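Local coordinates for 2-dehydropantoate 2-reductase, putative (Enterococcus faecalis, PDB 2EW2), which probably catalyses the NADPH-dependent reduction of 2-dehydropantoate (ketopantoate) to (R)-pantoate on the pathway to pantothenate, at residues L221-I226 against E244-I249; I226-A231 against A295-A300. One frame throughout, in Å; residues are numbered along the deposited sequence.

Contact 1: L221-I226 against E244-I249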
loop_
_atom_site.group_PDB
_atom_site.type_symbol
_atom_site.label_atom_id
_atom_site.label_comp_id
_atom_site.label_asym_id
_atom_site.label_seq_id
_atom_site.Cartn_x
_atom_site.Cartn_y
_atom_site.Cartn_z
ATOM N N LEU B 221 -10.223 -0.898 2.926
ATOM C CA LEU B 221 -9.255 -1.469 2.002
ATOM C C LEU B 221 -9.967 -2.177 0.836
ATOM O O LEU B 221 -9.674 -1.913 -0.340
ATOM C CB LEU B 221 -8.313 -2.432 2.729
ATOM C CG LEU B 221 -7.253 -1.768 3.605
ATOM C CD1 LEU B 221 -6.612 -2.811 4.534
ATOM C CD2 LEU B 221 -6.181 -1.030 2.775
ATOM N N VAL B 222 -10.895 -3.073 1.176
ATOM C CA VAL B 222 -11.572 -3.877 0.168
ATOM C C VAL B 222 -12.420 -3.012 -0.788
ATOM O O VAL B 222 -12.304 -3.161 -1.991
ATOM C CB VAL B 222 -12.432 -4.987 0.809
ATOM C CG1 VAL B 222 -13.285 -5.666 -0.261
ATOM C CG2 VAL B 222 -11.530 -6.006 1.523
ATOM N N LYS B 223 -13.252 -2.114 -0.256
ATOM C CA LYS B 223 -14.118 -1.257 -1.102
ATOM C C LYS B 223 -13.373 -0.299 -2.017
ATOM O O LYS B 223 -13.788 -0.077 -3.157
ATOM C CB LYS B 223 -15.142 -0.492 -0.263
ATOM C CG LYS B 223 -16.269 -1.406 0.188
ATOM C CD LYS B 223 -17.320 -0.683 0.953
ATOM C CE LYS B 223 -18.394 -1.694 1.353
ATOM N NZ LYS B 223 -19.479 -1.020 2.066
ATOM N N THR B 224 -12.271 0.263 -1.526
ATOM C CA THR B 224 -11.452 1.136 -2.354
ATOM C C THR B 224 -10.904 0.329 -3.528
ATOM O O THR B 224 -10.998 0.773 -4.678
ATOM C CB THR B 224 -10.311 1.775 -1.562
ATOM O OG1 THR B 224 -10.846 2.424 -0.398
ATOM C CG2 THR B 224 -9.572 2.797 -2.407
ATOM N N LEU B 225 -10.337 -0.848 -3.241
ATOM C CA LEU B 225 -9.813 -1.726 -4.303
ATOM C C LEU B 225 -10.904 -2.126 -5.306
ATOM O O LEU B 225 -10.659 -2.093 -6.523
ATOM C CB LEU B 225 -9.114 -2.972 -3.716
ATOM C CG LEU B 225 -7.689 -2.756 -3.212
ATOM C CD1 LEU B 225 -7.282 -3.843 -2.239
ATOM C CD2 LEU B 225 -6.730 -2.659 -4.381
ATOM N N ILE B 226 -12.094 -2.485 -4.800
ATOM C CA ILE B 226 -13.234 -2.823 -5.651
ATOM C C ILE B 226 -13.604 -1.658 -6.569
ATOM O O ILE B 226 -13.863 -1.856 -7.769
ATOM C CB ILE B 226 -14.483 -3.300 -4.859
ATOM C CG1 ILE B 226 -14.239 -4.681 -4.250
ATOM C CG2 ILE B 226 -15.738 -3.372 -5.781
ATOM C CD1 ILE B 226 -15.294 -5.094 -3.239
ATOM N N GLU B 244 -22.483 -6.499 -4.621
ATOM C CA GLU B 244 -22.465 -7.955 -4.711
ATOM C C GLU B 244 -21.057 -8.502 -4.505
ATOM O O GLU B 244 -20.875 -9.541 -3.852
ATOM C CB GLU B 244 -23.028 -8.452 -6.054
ATOM C CG GLU B 244 -23.230 -9.993 -6.148
ATOM C CD GLU B 244 -21.945 -10.779 -6.478
ATOM O OE1 GLU B 244 -21.753 -11.888 -5.922
ATOM O OE2 GLU B 244 -21.118 -10.296 -7.293
ATOM N N VAL B 245 -20.063 -7.830 -5.090
ATOM C CA VAL B 245 -18.679 -8.267 -4.934
ATOM C C VAL B 245 -18.246 -8.169 -3.466
ATOM O O VAL B 245 -17.640 -9.096 -2.949
ATOM C CB VAL B 245 -17.704 -7.498 -5.854
ATOM C CG1 VAL B 245 -16.246 -7.902 -5.566
ATOM C CG2 VAL B 245 -18.050 -7.763 -7.330
ATOM N N TYR B 246 -18.563 -7.059 -2.802
ATOM C CA TYR B 246 -18.272 -6.922 -1.367
ATOM C C TYR B 246 -18.946 -8.008 -0.524
ATOM O O TYR B 246 -18.336 -8.569 0.386
ATOM C CB TYR B 246 -18.687 -5.544 -0.838
ATOM C CG TYR B 246 -18.255 -5.329 0.605
ATOM C CD1 TYR B 246 -16.893 -5.222 0.937
ATOM C CD2 TYR B 246 -19.206 -5.236 1.638
ATOM C CE1 TYR B 246 -16.477 -5.039 2.251
ATOM C CE2 TYR B 246 -18.797 -5.034 2.972
ATOM C CZ TYR B 246 -17.433 -4.955 3.264
ATOM O OH TYR B 246 -17.021 -4.768 4.558
ATOM N N THR B 247 -20.206 -8.294 -0.842
ATOM C CA THR B 247 -20.982 -9.310 -0.140
ATOM C C THR B 247 -20.343 -10.682 -0.277
ATOM O O THR B 247 -20.244 -11.430 0.699
ATOM C CB THR B 247 -22.434 -9.325 -0.637
ATOM O OG1 THR B 247 -23.097 -8.156 -0.138
ATOM C CG2 THR B 247 -23.193 -10.572 -0.120
ATOM N N HIS B 248 -19.881 -11.001 -1.479
ATOM C CA HIS B 248 -19.157 -12.240 -1.698
ATOM C C HIS B 248 -17.888 -12.314 -0.839
ATOM O O HIS B 248 -17.591 -13.346 -0.214
ATOM C CB HIS B 248 -18.783 -12.363 -3.176
ATOM C CG HIS B 248 -17.945 -13.560 -3.476
ATOM N ND1 HIS B 248 -18.490 -14.771 -3.850
ATOM C CD2 HIS B 248 -16.604 -13.747 -3.422
ATOM C CE1 HIS B 248 -17.517 -15.649 -4.026
ATOM N NE2 HIS B 248 -16.363 -15.052 -3.776
ATOM N N ILE B 249 -17.127 -11.222 -0.821
ATOM C CA ILE B 249 -15.894 -11.180 -0.043
ATOM C C ILE B 249 -16.188 -11.344 1.459
ATOM O O ILE B 249 -15.534 -12.117 2.155
ATOM C CB ILE B 249 -15.035 -9.905 -0.391
ATOM C CG1 ILE B 249 -14.419 -10.080 -1.798
ATOM C CG2 ILE B 249 -13.919 -9.706 0.643
ATOM C CD1 ILE B 249 -14.018 -8.788 -2.547
#

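Contact 2: I226-A231 against A295-A300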
loop_
_atom_site.group_PDB
_atom_site.type_symbol
_atom_site.label_atom_id
_atom_site.label_comp_id
_atom_site.label_asym_id
_atom_site.label_seq_id
_atom_site.Cartn_x
_atom_site.Cartn_y
_atom_site.Cartn_z
ATOM N N ILE B 226 -12.094 -2.485 -4.800
ATOM C CA ILE B 226 -13.234 -2.823 -5.651
ATOM C C ILE B 226 -13.604 -1.658 -6.569
ATOM O O ILE B 226 -13.863 -1.856 -7.769
ATOM C CB ILE B 226 -14.483 -3.300 -4.859
ATOM C CG1 ILE B 226 -14.239 -4.681 -4.250
ATOM C CG2 ILE B 226 -15.738 -3.372 -5.781
ATOM C CD1 ILE B 226 -15.294 -5.094 -3.239
ATOM N N SER B 227 -13.627 -0.451 -6.006
ATOM C CA SER B 227 -13.912 0.758 -6.776
ATOM C C SER B 227 -12.950 0.982 -7.935
ATOM O O SER B 227 -13.367 1.447 -8.994
ATOM C CB SER B 227 -13.914 1.989 -5.854
ATOM O OG SER B 227 -15.090 1.947 -5.051
ATOM N N GLU B 228 -11.674 0.668 -7.723
ATOM C CA GLU B 228 -10.651 0.780 -8.770
ATOM C C GLU B 228 -10.866 -0.232 -9.889
ATOM O O GLU B 228 -10.815 0.139 -11.078
ATOM C CB GLU B 228 -9.242 0.660 -8.189
ATOM C CG GLU B 228 -8.852 1.834 -7.287
ATOM C CD GLU B 228 -7.460 1.718 -6.715
ATOM O OE1 GLU B 228 -6.710 0.787 -7.089
ATOM O OE2 GLU B 228 -7.098 2.587 -5.891
ATOM N N PHE B 229 -11.099 -1.498 -9.524
ATOM C CA PHE B 229 -11.506 -2.513 -10.511
ATOM C C PHE B 229 -12.713 -2.056 -11.327
ATOM O O PHE B 229 -12.678 -2.098 -12.560
ATOM C CB PHE B 229 -11.787 -3.885 -9.866
ATOM C CG PHE B 229 -10.547 -4.684 -9.594
ATOM C CD1 PHE B 229 -9.713 -4.361 -8.526
ATOM C CD2 PHE B 229 -10.215 -5.760 -10.398
ATOM C CE1 PHE B 229 -8.555 -5.111 -8.283
ATOM C CE2 PHE B 229 -9.066 -6.505 -10.170
ATOM C CZ PHE B 229 -8.229 -6.170 -9.106
ATOM N N ALA B 230 -13.766 -1.627 -10.643
ATOM C CA ALA B 230 -15.000 -1.158 -11.293
ATOM C C ALA B 230 -14.820 0.069 -12.183
ATOM O O ALA B 230 -15.398 0.131 -13.279
ATOM C CB ALA B 230 -16.087 -0.899 -10.265
ATOM N N ALA B 231 -14.028 1.040 -11.726
ATOM C CA ALA B 231 -13.763 2.249 -12.507
ATOM C C ALA B 231 -13.127 1.951 -13.869
ATOM O O ALA B 231 -13.528 2.544 -14.879
ATOM C CB ALA B 231 -12.904 3.247 -11.717
ATOM N N ALA B 295 -7.324 6.713 -12.174
ATOM C CA ALA B 295 -6.453 6.522 -11.024
ATOM C C ALA B 295 -6.710 5.150 -10.406
ATOM O O ALA B 295 -7.838 4.792 -10.181
ATOM C CB ALA B 295 -6.675 7.640 -10.003
ATOM N N THR B 296 -5.653 4.374 -10.180
ATOM C CA THR B 296 -5.774 3.086 -9.485
ATOM C C THR B 296 -4.646 2.968 -8.435
ATOM O O THR B 296 -3.846 2.037 -8.473
ATOM C CB THR B 296 -5.688 1.899 -10.470
ATOM O OG1 THR B 296 -4.406 1.920 -11.099
ATOM C CG2 THR B 296 -6.773 1.987 -11.551
ATOM N N PRO B 297 -4.571 3.931 -7.495
ATOM C CA PRO B 297 -3.416 3.957 -6.596
ATOM C C PRO B 297 -3.313 2.783 -5.601
ATOM O O PRO B 297 -2.207 2.342 -5.303
ATOM C CB PRO B 297 -3.611 5.284 -5.847
ATOM C CG PRO B 297 -5.118 5.466 -5.846
ATOM C CD PRO B 297 -5.502 5.042 -7.213
ATOM N N PHE B 298 -4.430 2.292 -5.069
ATOM C CA PHE B 298 -4.345 1.122 -4.168
ATOM C C PHE B 298 -3.825 -0.102 -4.926
ATOM O O PHE B 298 -2.974 -0.835 -4.417
ATOM C CB PHE B 298 -5.677 0.825 -3.483
ATOM C CG PHE B 298 -5.961 1.696 -2.275
ATOM C CD1 PHE B 298 -5.669 3.066 -2.283
ATOM C CD2 PHE B 298 -6.534 1.139 -1.123
ATOM C CE1 PHE B 298 -5.966 3.876 -1.147
ATOM C CE2 PHE B 298 -6.826 1.940 0.012
ATOM C CZ PHE B 298 -6.543 3.297 -0.013
ATOM N N CYS B 299 -4.301 -0.304 -6.148
ATOM C CA CYS B 299 -3.751 -1.391 -6.999
ATOM C C CYS B 299 -2.274 -1.220 -7.231
ATOM O O CYS B 299 -1.527 -2.183 -7.156
ATOM C CB CYS B 299 -4.481 -1.498 -8.361
ATOM S SG CYS B 299 -6.093 -2.257 -8.215
ATOM N N ALA B 300 -1.852 0.017 -7.511
ATOM C CA ALA B 300 -0.446 0.320 -7.784
ATOM C C ALA B 300 0.430 0.070 -6.563
ATOM O O ALA B 300 1.462 -0.583 -6.651
ATOM C CB ALA B 300 -0.287 1.775 -8.270
#

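Contact 1: L221-I226 against E244-I249
K223 reaches out from helix 218-235 and lays its aliphatic chain across the phenol ring of Y246 on helix 242-252. Its CB bond does not aim at the neighbouring helix, but the chain runs fully extended beyond CG and carries the later atoms over the ring. CG passes 3.9 Å from Y246 CD1. CE then sits almost exactly above the ring centre, 3.5 Å from the centroid and 7° off the normal, a close CH-pi contact. At the tip NZ lies 4.4 Å from the same centroid and still over the face, a cation-pi interaction, while its charge is also paired with E219 one turn back on its own helix. With CG anti to the backbone N (chi1 -174°), Y246 extends its ring toward helix 218-235. V222 CG1 meets the ring differently, in its plane at the edge, 3.8 Å from CD1. Deeper in, I226 CD1 touches V245 CG1 (3.8 Å) and I249 CD1 (4.0 Å), the three groups forming a small apolar cluster. C193 of helix 184-195 touches both I226 and V245. The aromatic-lysine pair thus borders the solvent side of a buried aliphatic seam. The axes of 221-226 and 244-249 approach to 10.5 Å with their directions at 141°, a broadly antiparallel but clearly inclined helix pair within the all-helical C-terminal domain of ketopantoate reductases.

Contact 2: I226-A231 against A295-A300
E228 of helix 218-235 delivers its carboxylate to the first turn of helix 297-313, and two hydrogen bonds hold it there. OE1 accepts the backbone N-H of C299, with 2.8 Å from N to OE1 and an N-H...O angle of 159°. OE2 accepts the backbone N-H of F298, with 2.8 Å from N to OE2 and an angle of 151°. Each oxygen uses its syn lone pair and takes one of two successive amides, a two-pronged grip that fixes the carboxylate's rotation. The chain is stretched out beyond CG (chi2 -180°), long enough to span the gap between the helices.

Van der Waals contacts surround the same group. P297 CD lies 3.2 Å from OE2, and F298 CB is 3.3 Å from that oxygen, while T296 CB approaches OE1 at 3.7 Å. Apart from the carboxylate, the contact has a sulfur-aromatic element: C299 SG comes obliquely to the ring of F229, 3.8 Å from CE1. W189 and C193 of helix 184-195 and V285 of helix 282-292 pack against that ring too.

T296 occupies the N-cap position, but its side chain makes no capping bond; E228, distant in sequence, supplies acceptors to the helix start instead. Buried here, the carboxylate is satisfied by main-chain N-H groups, and the positive end of the helix dipole would be expected to favour its ionised form.

Contacts 1 and 2 lie on successive turns of helix 218-235, their centres about 11 Å apart, and share I226, whose side chain serves contact 1. Along the chain the order is 221-226, 226-231, 244-249 and 295-300, so the two pairings cross. Helix 218-235 is therefore held from two directions, by helix 242-252 and by the start of helix 297-313. F298 joins the two contacts: it packs on L221, T224 and L225, with its CD2 3.7 Å from T224 CG2. Around P297 and F298 the second subunit makes further packing contacts, which brings this part of the helical C-terminal domain to the dimer interface.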